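Local structure of putative ATP-dependent endonuclease of the OLD family (Thermus scotoductus, 6P74) at residues Arg4-Asn9 with Thr73-Pro78; Ala69-Val74 with Ala89-Cys94. The protein degrades linear or supercoiled double-stranded DNA in the 5' to 3' direction as a metal-dependent exonuclease and has DNA-stimulated ATPase activity. One frame throughout, in Å; residues are numbered along the deposited sequence.

Interaction 1 of 2, residues Arg4-Asn9 with Thr73-Pro78; sequences RLQVKN and TVHFDP
Gln6 and His75 meet through a side-chain hydrogen bond: NE2 of His75 donates to OE1 of Gln6 at 2.7 Å. The oxygen lies in the plane of the ring, whereas the donor stands 38° out of the amide's carbonyl plane, off the OE1 lone pairs. As modelled, Gln6 NE2 faces Arg4 NH2, another donor, at 2.8 Å, which leaves the amide's orientation doubtful. With this bond at its edge, the imidazole presents one face to Arg4. The Arg4 chain runs extended from CG to NE, with CG anti to the backbone N (chi1 172°), a course that carries it beside His75; its CD sits 4.1 Å from the ring centroid in a CH-pi contact. Guanidinium and imidazole end almost parallel, 8° apart, but offset. Thr73 CG2 packs against Gln6 OE1 at 3.6 Å.

Beneath these side chains two strands of the antiparallel sheet in the N-terminal part of the ATPase domain are laced together. Gln6 and Thr73 form a hydrogen-bonded pair with 2.8 Å both from Gln6 N to Thr73 O and from Thr73 N to Gln6 O, and His75 N reaches Arg4 O at 3.0 Å. On the other face Leu5 CD1 touches Val74 CG2 at 4.0 Å, and helix 34-45 packs against both residues. A salt bridge to Asp17, on strand 13-19, holds the far end of Arg4.

Interaction 2 of 2, residues Ala69-Val74 with Ala89-Cys94; sequences AIEITV and AFRLTC
Residues 69-74 and 89-94 form an antiparallel strand pair inside the sheet of the N-terminal ATPase region, with a mixed polar face and an apolar one. Six backbone hydrogen bonds join Ile70 with Cys94, Ile72 with Leu92, and Val74 with Phe90, each pair bonding in both directions. In the middle rung Leu92 N lies 2.7 Å from Ile72 O. Between the rungs, at the non-hydrogen-bonded pairs, CA-H groups approach carbonyls, as Thr93 CA does Ile70 O at 3.2 Å.

The polar face carries Glu71, Thr73, Arg91 and Thr93. Arg91 leaves the strand with CG anti to the backbone N, which lays CG 3.3 Å from Thr73 OG1; beyond a bend at chi3 (-68°) its NE lies near Glu71 OE2, while NH1 pairs with Glu106. Glu71 runs alongside, its OE2 3.6 Å from Arg91 CD and 3.7 Å from Arg91 NE. Carboxylate and guanidinium planes stand 89° apart. Glu71 CG also passes Thr93 OG1 at 3.9 Å.

On the apolar face, Ile70 CB meets Cys94 CB at 4.2 Å. Helix 34-45 covers Ile72, Val74 and Phe90 here, and loop residues Phe55 and Phe61 pack on Ile70.

Because no N-H of Arg91 points at Glu71, their long salt bridge is probably a loose electrostatic attraction; the firmer ionic partner of Arg91 is Glu106 on strand 100-109, while the backbone ladder supplies the directional bonds of the pair.

Overall arrangement
From the N terminus, strand 2-10 comes first, and the chain then passes through the probable ATP-binding P-loop and helix 34-45 before strand 70-76 returns alongside it. Interaction 1 closes that long loop of 63 residues. Interaction 2 closes the much shorter one of 14 residues that follows: strand 79-82 pairs with the beginning of 85-97, and 85-97 then runs back along 70-76. The loops therefore follow one another, overlapping on the shared Thr73 and Val74. Strand 70-76 is the middle member of three, flanked by 2-10 and 85-97, and Lys8 N to Glu71 O (2.8 Å) probably extends the first pairing toward the second.

Interaction 1 of 2, residues Arg4-Asn9 with Thr73-Pro78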
ATOM      1  N   ARG A   4      -4.782  23.866  -4.547  1.00 69.90           N
ATOM      2  CA  ARG A   4      -4.188  23.900  -3.227  1.00 66.48           C
ATOM      3  C   ARG A   4      -4.568  22.593  -2.567  1.00 67.88           C
ATOM      4  O   ARG A   4      -5.615  22.020  -2.889  1.00 62.59           O
ATOM      5  CB  ARG A   4      -4.645  25.151  -2.474  1.00 69.65           C
ATOM      6  CG  ARG A   4      -4.245  25.224  -1.035  1.00 68.94           C
ATOM      7  CD  ARG A   4      -4.723  26.540  -0.461  1.00 73.63           C
ATOM      8  NE  ARG A   4      -4.495  26.642   0.981  1.00 81.47           N
ATOM      9  CZ  ARG A   4      -5.121  27.505   1.780  1.00 90.19           C
ATOM     10  NH1 ARG A   4      -6.023  28.344   1.281  1.00 93.53           N
ATOM     11  NH2 ARG A   4      -4.855  27.525   3.080  1.00 89.77           N
ATOM     12  N   LEU A   5      -3.693  22.110  -1.686  1.00 70.39           N
ATOM     13  CA  LEU A   5      -3.919  20.886  -0.931  1.00 70.53           C
ATOM     14  C   LEU A   5      -3.554  21.170   0.519  1.00 71.64           C
ATOM     15  O   LEU A   5      -2.485  21.725   0.790  1.00 75.07           O
ATOM     16  CB  LEU A   5      -3.107  19.700  -1.451  1.00 64.02           C
ATOM     17  CG  LEU A   5      -3.088  18.465  -0.543  1.00 64.68           C
ATOM     18  CD1 LEU A   5      -4.414  17.758  -0.609  1.00 68.63           C
ATOM     19  CD2 LEU A   5      -1.984  17.538  -0.956  1.00 63.83           C
ATOM     20  N   GLN A   6      -4.429  20.791   1.448  1.00 71.28           N
ATOM     21  CA  GLN A   6      -4.119  20.853   2.873  1.00 68.93           C
ATOM     22  C   GLN A   6      -4.300  19.472   3.472  1.00 68.85           C
ATOM     23  O   GLN A   6      -5.307  18.807   3.215  1.00 67.28           O
ATOM     24  CB  GLN A   6      -4.987  21.865   3.607  1.00 61.31           C
ATOM     25  CG  GLN A   6      -4.667  23.292   3.240  1.00 68.00           C
ATOM     26  CD  GLN A   6      -5.801  24.256   3.556  1.00 81.54           C
ATOM     27  OE1 GLN A   6      -6.908  24.152   3.006  1.00 83.09           O
ATOM     28  NE2 GLN A   6      -5.531  25.205   4.445  1.00 81.17           N
ATOM     29  N   VAL A   7      -3.315  19.028   4.248  1.00 68.65           N
ATOM     30  CA  VAL A   7      -3.364  17.713   4.861  1.00 75.63           C
ATOM     31  C   VAL A   7      -2.980  17.846   6.323  1.00 81.00           C
ATOM     32  O   VAL A   7      -1.958  18.457   6.651  1.00 80.95           O
ATOM     33  CB  VAL A   7      -2.438  16.718   4.139  1.00 71.56           C
ATOM     34  CG1 VAL A   7      -2.574  15.342   4.743  1.00 73.81           C
ATOM     35  CG2 VAL A   7      -2.775  16.673   2.667  1.00 68.00           C
ATOM     36  N   LYS A   8      -3.801  17.283   7.202  1.00 79.92           N
ATOM     37  CA  LYS A   8      -3.533  17.311   8.631  1.00 83.09           C
ATOM     38  C   LYS A   8      -3.706  15.907   9.178  1.00 83.68           C
ATOM     39  O   LYS A   8      -4.790  15.324   9.065  1.00 83.09           O
ATOM     40  CB  LYS A   8      -4.466  18.287   9.360  1.00 85.62           C
ATOM     41  CG  LYS A   8      -4.372  19.724   8.885  1.00 87.96           C
ATOM     42  CD  LYS A   8      -5.145  20.661   9.811  1.00 93.67           C
ATOM     43  CE  LYS A   8      -4.837  22.127   9.502  1.00 96.97           C
ATOM     44  NZ  LYS A   8      -4.928  23.014  10.708  1.00104.90           N
ATOM     45  N   ASN A   9      -2.636  15.362   9.753  1.00 82.75           N
ATOM     46  CA  ASN A   9      -2.692  14.140  10.543  1.00 86.70           C
ATOM     47  C   ASN A   9      -2.840  12.876   9.700  1.00 89.49           C
ATOM     48  O   ASN A   9      -3.282  11.832  10.211  1.00 93.94           O
ATOM     49  CB  ASN A   9      -3.819  14.225  11.582  1.00 86.32           C
ATOM     50  CG  ASN A   9      -3.570  15.311  12.615  1.00 88.18           C
ATOM     51  OD1 ASN A   9      -2.453  15.462  13.108  1.00 94.20           O
ATOM     52  ND2 ASN A   9      -4.603  16.074  12.942  1.00 83.35           N
ATOM     53  N   THR A  73      -8.017  18.686   2.552  1.00 70.38           N
ATOM     54  CA  THR A  73      -8.792  19.709   1.859  1.00 78.14           C
ATOM     55  C   THR A  73      -8.181  19.952   0.483  1.00 76.04           C
ATOM     56  O   THR A  73      -6.996  20.285   0.381  1.00 71.62           O
ATOM     57  CB  THR A  73      -8.824  21.010   2.674  1.00 77.99           C
ATOM     58  OG1 THR A  73      -9.350  20.757   3.981  1.00 77.97           O
ATOM     59  CG2 THR A  73      -9.686  22.051   1.985  1.00 66.95           C
ATOM     60  N   VAL A  74      -8.978  19.798  -0.572  1.00 72.49           N
ATOM     61  CA  VAL A  74      -8.518  20.080  -1.929  1.00 73.09           C
ATOM     62  C   VAL A  74      -9.303  21.262  -2.478  1.00 73.09           C
ATOM     63  O   VAL A  74     -10.537  21.237  -2.503  1.00 79.15           O
ATOM     64  CB  VAL A  74      -8.663  18.863  -2.848  1.00 73.36           C
ATOM     65  CG1 VAL A  74      -7.948  19.130  -4.147  1.00 75.31           C
ATOM     66  CG2 VAL A  74      -8.106  17.634  -2.176  1.00 75.66           C
ATOM     67  N   HIS A  75      -8.591  22.295  -2.916  1.00 73.74           N
ATOM     68  CA  HIS A  75      -9.186  23.484  -3.507  1.00 74.12           C
ATOM     69  C   HIS A  75      -9.045  23.448  -5.022  1.00 77.86           C
ATOM     70  O   HIS A  75      -8.057  22.945  -5.561  1.00 78.30           O
ATOM     71  CB  HIS A  75      -8.525  24.758  -2.987  1.00 70.47           C
ATOM     72  CG  HIS A  75      -8.526  24.887  -1.499  1.00 79.13           C
ATOM     73  ND1 HIS A  75      -9.224  25.877  -0.840  1.00 81.50           N
ATOM     74  CD2 HIS A  75      -7.889  24.172  -0.541  1.00 79.95           C
ATOM     75  CE1 HIS A  75      -9.017  25.766   0.460  1.00 81.96           C
ATOM     76  NE2 HIS A  75      -8.211  24.739   0.668  1.00 81.08           N
ATOM     77  N   PHE A  76     -10.036  24.005  -5.713  1.00 76.21           N
ATOM     78  CA  PHE A  76      -9.996  23.979  -7.163  1.00 74.28           C
ATOM     79  C   PHE A  76     -10.657  25.225  -7.739  1.00 73.57           C
ATOM     80  O   PHE A  76     -11.278  26.021  -7.034  1.00 72.95           O
ATOM     81  CB  PHE A  76     -10.653  22.713  -7.700  1.00 70.57           C
ATOM     82  CG  PHE A  76     -12.049  22.517  -7.202  1.00 76.66           C
ATOM     83  CD1 PHE A  76     -13.094  23.256  -7.726  1.00 76.38           C
ATOM     84  CD2 PHE A  76     -12.319  21.600  -6.205  1.00 74.50           C
ATOM     85  CE1 PHE A  76     -14.376  23.085  -7.266  1.00 73.88           C
ATOM     86  CE2 PHE A  76     -13.589  21.422  -5.746  1.00 67.60           C
ATOM     87  CZ  PHE A  76     -14.624  22.166  -6.280  1.00 74.81           C
ATOM     88  N   ASP A  77     -10.514  25.370  -9.055  1.00 78.47           N
ATOM     89  CA  ASP A  77     -10.940  26.533  -9.807  1.00 77.09           C
ATOM     90  C   ASP A  77     -11.140  26.086 -11.240  1.00 83.46           C
ATOM     91  O   ASP A  77     -10.291  25.353 -11.760  1.00 86.67           O
ATOM     92  CB  ASP A  77      -9.905  27.652  -9.744  1.00 83.30           C
ATOM     93  CG  ASP A  77     -10.369  28.888 -10.454  1.00 95.31           C
ATOM     94  OD1 ASP A  77     -11.371  29.476 -10.000  1.00100.12           O
ATOM     95  OD2 ASP A  77      -9.749  29.258 -11.470  1.00101.89           O
ATOM     96  N   PRO A  78     -12.229  26.484 -11.906  1.00 86.53           N
ATOM     97  CA  PRO A  78     -13.284  27.379 -11.412  1.00 85.69           C
ATOM     98  C   PRO A  78     -14.224  26.719 -10.420  1.00 82.04           C
ATOM     99  O   PRO A  78     -14.227  25.493 -10.310  1.00 77.94           O
ATOM    100  CB  PRO A  78     -14.044  27.734 -12.681  1.00 83.88           C
ATOM    101  CG  PRO A  78     -13.929  26.478 -13.497  1.00 82.98           C
ATOM    102  CD  PRO A  78     -12.529  25.987 -13.261  1.00 79.68           C
TER

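Interaction 2 of 2, residues Ala69-Val74 with Ala89-Cys94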
ATOM      1  N   ALA A  69      -7.820  13.995  14.234  1.00105.62           N
ATOM      2  CA  ALA A  69      -8.664  13.860  13.060  1.00 96.73           C
ATOM      3  C   ALA A  69      -7.823  14.025  11.801  1.00 90.17           C
ATOM      4  O   ALA A  69      -7.094  15.011  11.660  1.00 84.16           O
ATOM      5  CB  ALA A  69      -9.796  14.887  13.081  1.00 88.15           C
ATOM      6  N   ILE A  70      -7.926  13.055  10.897  1.00 84.58           N
ATOM      7  CA  ILE A  70      -7.390  13.226   9.554  1.00 89.88           C
ATOM      8  C   ILE A  70      -8.230  14.253   8.801  1.00 90.06           C
ATOM      9  O   ILE A  70      -9.467  14.201   8.817  1.00 94.33           O
ATOM     10  CB  ILE A  70      -7.365  11.877   8.823  1.00 88.23           C
ATOM     11  CG1 ILE A  70      -6.375  10.931   9.513  1.00 88.71           C
ATOM     12  CG2 ILE A  70      -7.036  12.078   7.351  1.00 83.74           C
ATOM     13  CD1 ILE A  70      -6.506   9.463   9.098  1.00 83.77           C
ATOM     14  N   GLU A  71      -7.560  15.189   8.128  1.00 86.54           N
ATOM     15  CA  GLU A  71      -8.223  16.251   7.370  1.00 87.07           C
ATOM     16  C   GLU A  71      -7.487  16.463   6.054  1.00 79.43           C
ATOM     17  O   GLU A  71      -6.321  16.859   6.061  1.00 81.15           O
ATOM     18  CB  GLU A  71      -8.237  17.559   8.161  1.00 94.07           C
ATOM     19  CG  GLU A  71      -9.534  17.944   8.795  1.00106.49           C
ATOM     20  CD  GLU A  71      -9.469  19.355   9.352  1.00118.26           C
ATOM     21  OE1 GLU A  71      -9.172  19.520  10.556  1.00122.80           O
ATOM     22  OE2 GLU A  71      -9.686  20.302   8.569  1.00121.41           O
ATOM     23  N   ILE A  72      -8.160  16.240   4.930  1.00 71.77           N
ATOM     24  CA  ILE A  72      -7.594  16.548   3.623  1.00 72.39           C
ATOM     25  C   ILE A  72      -8.532  17.510   2.903  1.00 73.60           C
ATOM     26  O   ILE A  72      -9.698  17.183   2.654  1.00 74.89           O
ATOM     27  CB  ILE A  72      -7.358  15.284   2.790  1.00 72.31           C
ATOM     28  CG1 ILE A  72      -6.480  14.308   3.566  1.00 73.89           C
ATOM     29  CG2 ILE A  72      -6.691  15.656   1.500  1.00 72.20           C
ATOM     30  CD1 ILE A  72      -6.546  12.900   3.062  1.00 76.43           C
ATOM     31  N   THR A  73      -8.017  18.686   2.552  1.00 70.38           N
ATOM     32  CA  THR A  73      -8.792  19.709   1.859  1.00 78.14           C
ATOM     33  C   THR A  73      -8.181  19.952   0.483  1.00 76.04           C
ATOM     34  O   THR A  73      -6.996  20.285   0.381  1.00 71.62           O
ATOM     35  CB  THR A  73      -8.824  21.010   2.674  1.00 77.99           C
ATOM     36  OG1 THR A  73      -9.350  20.757   3.981  1.00 77.97           O
ATOM     37  CG2 THR A  73      -9.686  22.051   1.985  1.00 66.95           C
ATOM     38  N   VAL A  74      -8.978  19.798  -0.572  1.00 72.49           N
ATOM     39  CA  VAL A  74      -8.518  20.080  -1.929  1.00 73.09           C
ATOM     40  C   VAL A  74      -9.303  21.262  -2.478  1.00 73.09           C
ATOM     41  O   VAL A  74     -10.537  21.237  -2.503  1.00 79.15           O
ATOM     42  CB  VAL A  74      -8.663  18.863  -2.848  1.00 73.36           C
ATOM     43  CG1 VAL A  74      -7.948  19.130  -4.147  1.00 75.31           C
ATOM     44  CG2 VAL A  74      -8.106  17.634  -2.176  1.00 75.66           C
ATOM     45  N   ALA A  89     -13.957  23.858  -3.023  1.00 77.25           N
ATOM     46  CA  ALA A  89     -13.063  22.932  -2.339  1.00 77.92           C
ATOM     47  C   ALA A  89     -13.883  21.841  -1.675  1.00 75.06           C
ATOM     48  O   ALA A  89     -15.067  22.017  -1.393  1.00 75.69           O
ATOM     49  CB  ALA A  89     -12.192  23.642  -1.296  1.00 72.46           C
ATOM     50  N   PHE A  90     -13.229  20.708  -1.438  1.00 69.05           N
ATOM     51  CA  PHE A  90     -13.776  19.595  -0.684  1.00 73.56           C
ATOM     52  C   PHE A  90     -12.886  19.344   0.522  1.00 75.94           C
ATOM     53  O   PHE A  90     -11.662  19.479   0.426  1.00 81.84           O
ATOM     54  CB  PHE A  90     -13.841  18.336  -1.534  1.00 79.01           C
ATOM     55  CG  PHE A  90     -14.610  18.493  -2.796  1.00 76.40           C
ATOM     56  CD1 PHE A  90     -15.736  19.310  -2.844  1.00 84.36           C
ATOM     57  CD2 PHE A  90     -14.244  17.790  -3.929  1.00 75.89           C
ATOM     58  CE1 PHE A  90     -16.471  19.440  -4.009  1.00 79.56           C
ATOM     59  CE2 PHE A  90     -14.978  17.908  -5.107  1.00 83.65           C
ATOM     60  CZ  PHE A  90     -16.082  18.736  -5.151  1.00 83.00           C
ATOM     61  N   ARG A  91     -13.493  18.985   1.657  1.00 77.08           N
ATOM     62  CA  ARG A  91     -12.746  18.659   2.870  1.00 76.20           C
ATOM     63  C   ARG A  91     -13.143  17.269   3.341  1.00 75.58           C
ATOM     64  O   ARG A  91     -14.303  17.044   3.705  1.00 76.97           O
ATOM     65  CB  ARG A  91     -12.973  19.668   3.996  1.00 76.65           C
ATOM     66  CG  ARG A  91     -12.099  19.349   5.194  1.00 85.08           C
ATOM     67  CD  ARG A  91     -12.615  19.917   6.487  1.00 96.11           C
ATOM     68  NE  ARG A  91     -12.531  21.370   6.515  1.00105.33           N
ATOM     69  CZ  ARG A  91     -13.557  22.167   6.799  1.00106.54           C
ATOM     70  NH1 ARG A  91     -14.744  21.643   7.093  1.00103.84           N
ATOM     71  NH2 ARG A  91     -13.394  23.485   6.807  1.00106.22           N
ATOM     72  N   LEU A  92     -12.177  16.347   3.342  1.00 69.02           N
ATOM     73  CA  LEU A  92     -12.404  14.970   3.758  1.00 76.34           C
ATOM     74  C   LEU A  92     -11.870  14.812   5.172  1.00 84.25           C
ATOM     75  O   LEU A  92     -10.687  15.072   5.427  1.00 80.51           O
ATOM     76  CB  LEU A  92     -11.732  13.978   2.806  1.00 77.06           C
ATOM     77  CG  LEU A  92     -11.928  12.486   3.117  1.00 79.59           C
ATOM     78  CD1 LEU A  92     -13.380  12.109   3.025  1.00 79.02           C
ATOM     79  CD2 LEU A  92     -11.104  11.610   2.174  1.00 81.70           C
ATOM     80  N   THR A  93     -12.741  14.416   6.092  1.00 87.62           N
ATOM     81  CA  THR A  93     -12.363  14.231   7.482  1.00 88.97           C
ATOM     82  C   THR A  93     -12.578  12.776   7.861  1.00 88.15           C
ATOM     83  O   THR A  93     -13.567  12.159   7.457  1.00 82.86           O
ATOM     84  CB  THR A  93     -13.174  15.140   8.423  1.00 91.38           C
ATOM     85  OG1 THR A  93     -13.083  16.504   7.991  1.00 96.05           O
ATOM     86  CG2 THR A  93     -12.641  15.036   9.838  1.00 91.90           C
ATOM     87  N   CYS A  94     -11.644  12.223   8.629  1.00 84.28           N
ATOM     88  CA  CYS A  94     -11.824  10.909   9.236  1.00 87.20           C
ATOM     89  C   CYS A  94     -11.404  11.004  10.694  1.00 91.59           C
ATOM     90  O   CYS A  94     -10.223  11.215  10.988  1.00 91.73           O
ATOM     91  CB  CYS A  94     -11.021   9.835   8.510  1.00 91.82           C
ATOM     92  SG  CYS A  94     -11.224   8.194   9.244  1.00 99.68           S
TER